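Local coordinates for protein hydrogenase maturation factor (Thermoanaerobacter tengcongensis, PDB 3VTI) that probably takes a carbamoyl group from its partner HypF and dehydrates it with ATP to a nitrile during [NiFe]-hydrogenase maturation, at residues Ala19-Ala23 and Val196-Pro200; Ala66-Thr72 and Ser125-Tyr131; Asp155-Ala159 and Ile173-Val177. All coordinates share one frame; numbering follows the deposited sequence.

Interaction 1: Ala19-Ala23 and Val196-Pro200; sequences AMEDA and VLRDP. With MG (magnesium ion), chain K.
Asp22 and Asp199 meet at the magnesium site between the N- and C-terminal AIR-synthase-related domains, where each gives its OD1 to the metal. The ion lies 2.2 Å from Asp22 OD1 and 2.4 Å from Asp199 OD1; Asp60 and a water are further ligands. The shared magnesium would be expected to offset the repulsion between the two carboxylates, whose planes are 50° apart. The other oxygen of Asp22 faces Arg198, the last residue of the edge strand 194-198 in the mixed sheet of the C-terminal domain. Arg198 NE makes a salt bridge to Asp22 OD2 at 2.7 Å, with the oxygen in the guanidinium plane but the donor standing above the carboxylate plane. The Arg198 chain bends at chi3 (-73°), which turns NH2 toward the loop after helix 15-19. There NH2 bonds Met20 O at 2.9 Å, on a lone pair in the carbonyl plane, and reaches Asp22 OD2 only weakly. With a leucine in place of Arg198, Asp22 OD2 would probably lose its cationic mate and the carboxylate be freer to turn at the metal. Arg198 NH1 has a second partner, a salt bridge to Glu211 of helix 204-216.

Interaction 2: Ala66-Thr72 and Ser125-Tyr131; sequences AKPLFLT and SGIGVLY
Tyr131 brings its ring against the start of strand 66-78 because CG stands anti to its carbonyl carbon (chi1 -63°), and Lys67 sends its chain off with CG anti to the backbone N (chi1 174°). The ring lies obliquely to the Ala66-Lys67 peptide, CE2 being 3.4 Å from Ala66 C, while Tyr131 OH reaches Lys67 CB at 3.3 Å as the two side chains cross at a slant. That hydroxyl is hydrogen-bonded to Glu185 of helix 181-187. Lys67 and Val129 form a hydrogen-bonded antiparallel pair, with N-H to O bonds in both directions. At the next pair, a non-hydrogen-bonded one, the backbones close in: Pro68 CA and Gly128 CA are 3.7 Å apart. Beyond it Ile127 O receives two donors lying in its carbonyl plane, Leu69 N at 2.9 Å and Phe70 N at 3.2 Å. From the bulge, Leu69 CD1 reaches Val129 CG1 at 4.0 Å; on the face of Phe70 and Thr72, Ile127 CG2 meets the edge of the Phe70 ring. Leu69 CB lies over one face of that ring, offset toward the rim. At the far end Thr72 N bonds Ser125 O at 2.8 Å, and Ser125 N returns to Thr72 O, with a weak second bond to Thr72 OG1. Ser125 OG is hydrogen-bonded to Ser125 OG of the second subunit, whose Leu26, Phe27 and Ile30 pack on Phe70, Leu69 and Ile127, and to Thr34 OG1 of its own chain. Leu69 and Phe70 together opposite the single Ile127 make a classic beta bulge, both their N-H groups bonding its carbonyl, set here in the five-stranded mixed sheet of the PurM-like N-terminal domain, at the interface between two copies of the protein.

Interaction 3: Asp155-Ala159 and Ile173-Val177; sequences DHGMA and IFSDV
Ile173 and Asp155 face each other where the first turn of helix 155-164, in the AIR-synthase-related C-terminal domain, packs against the loop leading to helix 181-187. Ile173 divides its side chain between two places on the helix. The branch CG2 stands anti to the backbone N, since chi1 of -72° puts CG1 beside that N; CG2 rests 3.7 Å from Asp155 O and 3.8 Å from Ala159 CB. The longer branch carries CD1 to Met158 CG at 3.6 Å. Helix 231-240 continues this apolar patch, with Ala236 touching both Met158 and Ile173. Asp155 O is at the same time the acceptor for Ala159 N within the turn, so the isoleucine methyl lies against a carbonyl already bonded by the helix. Ala159 CB also packs on the loop backbone, 3.5 Å from Ser175 N. Asp155 meets the loop through its CB, 3.8 Å from Asp176 CB, whereas its carboxylate atom OD1 is bonded to Thr152. Asp176 directs its own carboxylate to Glu250 N and to a salt bridge with Lys252, a positive charge that would be expected to ease the nearness of the two acids. His156 CB lies 3.4 Å from Asp176 OD1; chi1 of -179° sets CG anti to the backbone N and carries the ring to Ser175, where it also meets the ring of Phe44 at about 90°. At the edge of the imidazole, in its plane, ND1 is modelled 2.7 Å from Ser175 OG as a hydrogen bond of undecided direction, though the position of that oxygen is doubtful.

Interaction 1 joins the two domains at the magnesium ion, and the other two contacts each belong to one of them: interaction 2 to the N-terminal domain, interaction 3 to the C-terminal. Along the chain both fall in the sequence between the two segments of interaction 1. Centre to centre, interaction 2 is about 14 Å and interaction 3 about 21 Å from interaction 1, and nearest atoms stay about 6 and 7 Å away, so neither touches it. The chain's centre lies between interactions 2 and 3, whose own centres are about 25 Å apart. The side chain of Asp176 is about 9 Å from that of the metal ligand Asp199, and the side chain of Ala66 is about 10 Å from that of Asp22.

Interaction 1: Ala19-Ala23 and Val196-Pro200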
loop_
_atom_site.group_PDB
_atom_site.type_symbol
_atom_site.label_atom_id
_atom_site.label_comp_id
_atom_site.label_asym_id
_atom_site.label_seq_id
_atom_site.Cartn_x
_atom_site.Cartn_y
_atom_site.Cartn_z
ATOM N N ALA C 19 24.203 -7.968 -7.873
ATOM C CA ALA C 19 24.585 -8.926 -6.843
ATOM C C ALA C 19 23.373 -9.662 -6.274
ATOM O O ALA C 19 23.473 -10.851 -5.973
ATOM C CB ALA C 19 25.367 -8.234 -5.737
ATOM N N MET C 20 22.238 -8.963 -6.154
ATOM C CA MET C 20 20.988 -9.538 -5.636
ATOM C C MET C 20 21.125 -10.043 -4.193
ATOM O O MET C 20 20.688 -11.156 -3.853
ATOM C CB MET C 20 20.484 -10.652 -6.555
ATOM C CG MET C 20 19.756 -10.173 -7.791
ATOM S SD MET C 20 19.365 -11.557 -8.872
ATOM C CE MET C 20 20.768 -11.540 -9.969
ATOM N N GLU C 21 21.742 -9.206 -3.359
ATOM C CA GLU C 21 21.955 -9.488 -1.937
ATOM C C GLU C 21 20.736 -9.106 -1.100
ATOM O O GLU C 21 19.890 -8.339 -1.551
ATOM C CB GLU C 21 23.176 -8.724 -1.418
ATOM C CG GLU C 21 24.489 -8.955 -2.176
ATOM C CD GLU C 21 25.169 -10.268 -1.832
ATOM O OE1 GLU C 21 24.634 -11.035 -1.004
ATOM O OE2 GLU C 21 26.251 -10.545 -2.396
ATOM N N ASP C 22 20.663 -9.653 0.115
ATOM C CA ASP C 22 19.668 -9.267 1.119
ATOM C C ASP C 22 19.857 -7.815 1.540
ATOM O O ASP C 22 18.920 -7.164 1.990
ATOM C CB ASP C 22 19.799 -10.144 2.371
ATOM C CG ASP C 22 19.220 -11.532 2.186
ATOM O OD1 ASP C 22 17.985 -11.686 2.367
ATOM O OD2 ASP C 22 20.000 -12.464 1.875
ATOM N N ALA C 23 21.084 -7.322 1.417
ATOM C CA ALA C 23 21.396 -5.944 1.756
ATOM C C ALA C 23 22.602 -5.465 0.949
ATOM O O ALA C 23 23.491 -6.253 0.632
ATOM C CB ALA C 23 21.658 -5.822 3.248
ATOM N N VAL C 196 27.150 -18.043 3.542
ATOM C CA VAL C 196 25.868 -17.482 3.085
ATOM C C VAL C 196 24.842 -17.453 4.213
ATOM O O VAL C 196 24.760 -18.384 5.019
ATOM C CB VAL C 196 25.269 -18.276 1.906
ATOM C CG1 VAL C 196 23.883 -17.717 1.503
ATOM C CG2 VAL C 196 26.228 -18.291 0.728
ATOM N N LEU C 197 24.073 -16.371 4.264
ATOM C CA LEU C 197 22.973 -16.234 5.194
ATOM C C LEU C 197 21.796 -15.633 4.447
ATOM O O LEU C 197 21.929 -14.580 3.829
ATOM C CB LEU C 197 23.358 -15.331 6.373
ATOM C CG LEU C 197 24.344 -15.846 7.424
ATOM C CD1 LEU C 197 24.688 -14.738 8.400
ATOM C CD2 LEU C 197 23.801 -17.047 8.176
ATOM N N ARG C 198 20.654 -16.310 4.487
ATOM C CA ARG C 198 19.422 -15.759 3.914
ATOM C C ARG C 198 18.178 -16.311 4.597
ATOM O O ARG C 198 18.079 -17.509 4.861
ATOM C CB ARG C 198 19.348 -15.993 2.400
ATOM C CG ARG C 198 18.114 -15.394 1.748
ATOM C CD ARG C 198 18.294 -15.223 0.248
ATOM N NE ARG C 198 19.194 -14.112 -0.057
ATOM C CZ ARG C 198 19.523 -13.712 -1.284
ATOM N NH1 ARG C 198 19.028 -14.320 -2.360
ATOM N NH2 ARG C 198 20.355 -12.694 -1.436
ATOM N N ASP C 199 17.238 -15.423 4.882
ATOM C CA ASP C 199 15.941 -15.819 5.411
ATOM C C ASP C 199 14.975 -16.238 4.292
ATOM O O ASP C 199 14.780 -15.491 3.332
ATOM C CB ASP C 199 15.347 -14.703 6.284
ATOM C CG ASP C 199 15.252 -13.363 5.566
ATOM O OD1 ASP C 199 16.019 -13.109 4.602
ATOM O OD2 ASP C 199 14.403 -12.548 6.005
ATOM N N PRO C 200 14.381 -17.447 4.408
ATOM C CA PRO C 200 13.540 -17.971 3.336
ATOM C C PRO C 200 12.150 -17.375 3.483
ATOM O O PRO C 200 11.277 -17.962 4.126
ATOM C CB PRO C 200 13.541 -19.484 3.580
ATOM C CG PRO C 200 14.090 -19.694 4.985
ATOM C CD PRO C 200 14.394 -18.345 5.579
HETATM MG MG MG K . 15.850 -11.451 2.895
HETATM O O HOH W 1 16.121 -10.318 0.801
#

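Interaction 2: Ala66-Thr72 and Ser125-Tyr131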
loop_
_atom_site.group_PDB
_atom_site.type_symbol
_atom_site.label_atom_id
_atom_site.label_comp_id
_atom_site.label_asym_id
_atom_site.label_seq_id
_atom_site.Cartn_x
_atom_site.Cartn_y
_atom_site.Cartn_z
ATOM N N ALA C 66 26.142 -8.957 9.955
ATOM C CA ALA C 66 26.087 -7.621 10.524
ATOM C C ALA C 66 25.164 -7.504 11.724
ATOM O O ALA C 66 24.196 -8.259 11.860
ATOM C CB ALA C 66 25.696 -6.611 9.449
ATOM N N LYS C 67 25.507 -6.563 12.601
ATOM C CA LYS C 67 24.656 -6.135 13.693
ATOM C C LYS C 67 23.770 -4.997 13.183
ATOM O O LYS C 67 24.280 -3.929 12.833
ATOM C CB LYS C 67 25.514 -5.649 14.860
ATOM C CG LYS C 67 24.728 -5.038 16.010
ATOM C CD LYS C 67 25.594 -4.843 17.247
ATOM C CE LYS C 67 24.726 -4.505 18.459
ATOM N NZ LYS C 67 23.519 -5.394 18.543
ATOM N N PRO C 68 22.445 -5.213 13.127
ATOM C CA PRO C 68 21.572 -4.115 12.725
ATOM C C PRO C 68 21.441 -3.113 13.863
ATOM O O PRO C 68 21.406 -3.519 15.022
ATOM C CB PRO C 68 20.237 -4.814 12.452
ATOM C CG PRO C 68 20.249 -6.002 13.327
ATOM C CD PRO C 68 21.687 -6.437 13.447
ATOM N N LEU C 69 21.375 -1.825 13.534
ATOM C CA LEU C 69 21.341 -0.766 14.547
ATOM C C LEU C 69 20.181 0.213 14.378
ATOM O O LEU C 69 19.507 0.558 15.352
ATOM C CB LEU C 69 22.656 0.025 14.558
ATOM C CG LEU C 69 23.975 -0.603 15.018
ATOM C CD1 LEU C 69 25.144 0.290 14.602
ATOM C CD2 LEU C 69 24.002 -0.851 16.535
ATOM N N PHE C 70 19.962 0.669 13.148
ATOM C CA PHE C 70 19.017 1.746 12.885
ATOM C C PHE C 70 18.033 1.375 11.808
ATOM O O PHE C 70 18.382 0.688 10.838
ATOM C CB PHE C 70 19.749 3.033 12.515
ATOM C CG PHE C 70 20.805 3.430 13.512
ATOM C CD1 PHE C 70 20.455 3.784 14.819
ATOM C CD2 PHE C 70 22.152 3.432 13.156
ATOM C CE1 PHE C 70 21.438 4.147 15.751
ATOM C CE2 PHE C 70 23.136 3.800 14.077
ATOM C CZ PHE C 70 22.780 4.155 15.376
ATOM N N LEU C 71 16.794 1.829 11.999
ATOM C CA LEU C 71 15.700 1.533 11.093
ATOM C C LEU C 71 14.878 2.769 10.757
ATOM O O LEU C 71 14.758 3.697 11.560
ATOM C CB LEU C 71 14.783 0.466 11.695
ATOM C CG LEU C 71 14.965 -0.988 11.251
ATOM C CD1 LEU C 71 16.189 -1.612 11.900
ATOM C CD2 LEU C 71 13.712 -1.797 11.558
ATOM N N THR C 72 14.316 2.776 9.558
ATOM C CA THR C 72 13.345 3.786 9.209
ATOM C C THR C 72 11.993 3.109 9.121
ATOM O O THR C 72 11.921 1.918 8.830
ATOM C CB THR C 72 13.676 4.435 7.878
ATOM O OG1 THR C 72 13.871 3.414 6.904
ATOM C CG2 THR C 72 14.959 5.280 7.990
ATOM N N SER C 125 13.292 0.485 6.304
ATOM C CA SER C 125 14.679 0.325 5.861
ATOM C C SER C 125 15.580 0.133 7.066
ATOM O O SER C 125 15.225 0.521 8.185
ATOM C CB SER C 125 15.150 1.520 5.035
ATOM O OG SER C 125 14.260 1.763 3.959
ATOM N N GLY C 126 16.748 -0.456 6.842
ATOM C CA GLY C 126 17.628 -0.789 7.942
ATOM C C GLY C 126 19.080 -0.522 7.645
ATOM O O GLY C 126 19.520 -0.671 6.502
ATOM N N ILE C 127 19.813 -0.128 8.687
ATOM C CA ILE C 127 21.258 0.033 8.632
ATOM C C ILE C 127 21.896 -0.879 9.668
ATOM O O ILE C 127 21.505 -0.884 10.833
ATOM C CB ILE C 127 21.672 1.519 8.828
ATOM C CG1 ILE C 127 21.708 2.219 7.481
ATOM C CG2 ILE C 127 23.042 1.667 9.488
ATOM C CD1 ILE C 127 21.977 3.686 7.578
ATOM N N GLY C 128 22.876 -1.660 9.235
ATOM C CA GLY C 128 23.666 -2.484 10.150
ATOM C C GLY C 128 25.158 -2.299 9.941
ATOM O O GLY C 128 25.585 -1.783 8.911
ATOM N N VAL C 129 25.949 -2.719 10.923
ATOM C CA VAL C 129 27.405 -2.650 10.827
ATOM C C VAL C 129 27.991 -4.063 10.851
ATOM O O VAL C 129 27.619 -4.888 11.688
ATOM C CB VAL C 129 28.024 -1.731 11.933
ATOM C CG1 VAL C 129 27.836 -2.333 13.326
ATOM C CG2 VAL C 129 29.506 -1.450 11.668
ATOM N N LEU C 130 28.894 -4.325 9.909
ATOM C CA LEU C 130 29.545 -5.628 9.749
ATOM C C LEU C 130 30.443 -5.992 10.938
ATOM O O LEU C 130 31.181 -5.153 11.448
ATOM C CB LEU C 130 30.382 -5.609 8.469
ATOM C CG LEU C 130 30.211 -6.751 7.465
ATOM C CD1 LEU C 130 28.813 -6.765 6.877
ATOM C CD2 LEU C 130 31.237 -6.629 6.353
ATOM N N TYR C 131 30.373 -7.247 11.372
ATOM C CA TYR C 131 31.337 -7.775 12.341
ATOM C C TYR C 131 32.737 -7.900 11.752
ATOM O O TYR C 131 32.907 -7.943 10.529
ATOM C CB TYR C 131 30.888 -9.124 12.888
ATOM C CG TYR C 131 29.597 -9.047 13.651
ATOM C CD1 TYR C 131 29.574 -8.609 14.973
ATOM C CD2 TYR C 131 28.395 -9.404 13.046
ATOM C CE1 TYR C 131 28.380 -8.529 15.679
ATOM C CE2 TYR C 131 27.195 -9.335 13.739
ATOM C CZ TYR C 131 27.190 -8.896 15.052
ATOM O OH TYR C 131 25.997 -8.825 15.733
#

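Interaction 3: Asp155-Ala159 and Ile173-Val177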
loop_
_atom_site.group_PDB
_atom_site.type_symbol
_atom_site.label_atom_id
_atom_site.label_comp_id
_atom_site.label_asym_id
_atom_site.label_seq_id
_atom_site.Cartn_x
_atom_site.Cartn_y
_atom_site.Cartn_z
ATOM N N ASP C 155 6.218 -22.236 8.644
ATOM C CA ASP C 155 5.339 -21.721 9.680
ATOM C C ASP C 155 4.514 -20.516 9.250
ATOM O O ASP C 155 3.278 -20.576 9.227
ATOM C CB ASP C 155 6.151 -21.367 10.916
ATOM C CG ASP C 155 6.506 -22.575 11.728
ATOM O OD1 ASP C 155 7.488 -23.270 11.393
ATOM O OD2 ASP C 155 5.783 -22.828 12.706
ATOM N N HIS C 156 5.201 -19.430 8.916
ATOM C CA HIS C 156 4.540 -18.181 8.588
ATOM C C HIS C 156 3.584 -18.342 7.402
ATOM O O HIS C 156 2.398 -18.016 7.508
ATOM C CB HIS C 156 5.569 -17.096 8.304
ATOM C CG HIS C 156 4.958 -15.770 7.986
ATOM N ND1 HIS C 156 4.584 -14.872 8.961
ATOM C CD2 HIS C 156 4.641 -15.195 6.802
ATOM C CE1 HIS C 156 4.072 -13.796 8.392
ATOM N NE2 HIS C 156 4.092 -13.969 7.083
ATOM N N GLY C 157 4.102 -18.857 6.287
ATOM C CA GLY C 157 3.306 -19.115 5.096
ATOM C C GLY C 157 2.001 -19.836 5.372
ATOM O O GLY C 157 0.936 -19.415 4.905
ATOM N N MET C 158 2.065 -20.922 6.133
ATOM C CA MET C 158 0.853 -21.668 6.422
ATOM C C MET C 158 -0.049 -20.937 7.418
ATOM O O MET C 158 -1.267 -21.033 7.331
ATOM C CB MET C 158 1.165 -23.093 6.880
ATOM C CG MET C 158 -0.062 -24.004 6.967
ATOM S SD MET C 158 -1.136 -24.009 5.498
ATOM C CE MET C 158 -0.177 -25.019 4.373
ATOM N N ALA C 159 0.546 -20.193 8.342
ATOM C CA ALA C 159 -0.226 -19.466 9.348
ATOM C C ALA C 159 -1.109 -18.375 8.741
ATOM O O ALA C 159 -2.309 -18.330 9.020
ATOM C CB ALA C 159 0.691 -18.889 10.443
ATOM N N ILE C 173 -2.057 -23.076 13.579
ATOM C CA ILE C 173 -0.686 -22.810 13.176
ATOM C C ILE C 173 -0.349 -21.354 13.455
ATOM O O ILE C 173 -1.101 -20.452 13.079
ATOM C CB ILE C 173 -0.440 -23.181 11.688
ATOM C CG1 ILE C 173 -0.436 -24.702 11.534
ATOM C CG2 ILE C 173 0.896 -22.635 11.195
ATOM C CD1 ILE C 173 -0.930 -25.204 10.211
ATOM N N PHE C 174 0.781 -21.151 14.128
ATOM C CA PHE C 174 1.269 -19.825 14.481
ATOM C C PHE C 174 2.432 -19.417 13.602
ATOM O O PHE C 174 3.246 -20.248 13.200
ATOM C CB PHE C 174 1.703 -19.796 15.945
ATOM C CG PHE C 174 0.566 -19.940 16.909
ATOM C CD1 PHE C 174 0.080 -21.202 17.251
ATOM C CD2 PHE C 174 -0.033 -18.810 17.470
ATOM C CE1 PHE C 174 -0.984 -21.332 18.141
ATOM C CE2 PHE C 174 -1.101 -18.928 18.362
ATOM C CZ PHE C 174 -1.575 -20.189 18.700
ATOM N N SER C 175 2.497 -18.122 13.308
ATOM C CA SER C 175 3.618 -17.543 12.590
ATOM C C SER C 175 4.878 -17.574 13.446
ATOM O O SER C 175 4.802 -17.610 14.670
ATOM C CB SER C 175 3.298 -16.115 12.187
ATOM O OG SER C 175 4.397 -15.529 11.528
ATOM N N ASP C 176 6.032 -17.564 12.792
ATOM C CA ASP C 176 7.308 -17.717 13.478
ATOM C C ASP C 176 8.074 -16.400 13.580
ATOM O O ASP C 176 9.250 -16.411 13.939
ATOM C CB ASP C 176 8.168 -18.773 12.774
ATOM C CG ASP C 176 8.572 -18.368 11.353
ATOM O OD1 ASP C 176 7.952 -17.459 10.770
ATOM O OD2 ASP C 176 9.526 -18.973 10.809
ATOM N N VAL C 177 7.407 -15.284 13.256
ATOM C CA VAL C 177 8.023 -13.948 13.238
ATOM C C VAL C 177 8.926 -13.733 14.432
ATOM O O VAL C 177 8.490 -13.829 15.593
ATOM C CB VAL C 177 6.976 -12.810 13.234
ATOM C CG1 VAL C 177 7.616 -11.498 12.786
ATOM C CG2 VAL C 177 5.835 -13.152 12.329
#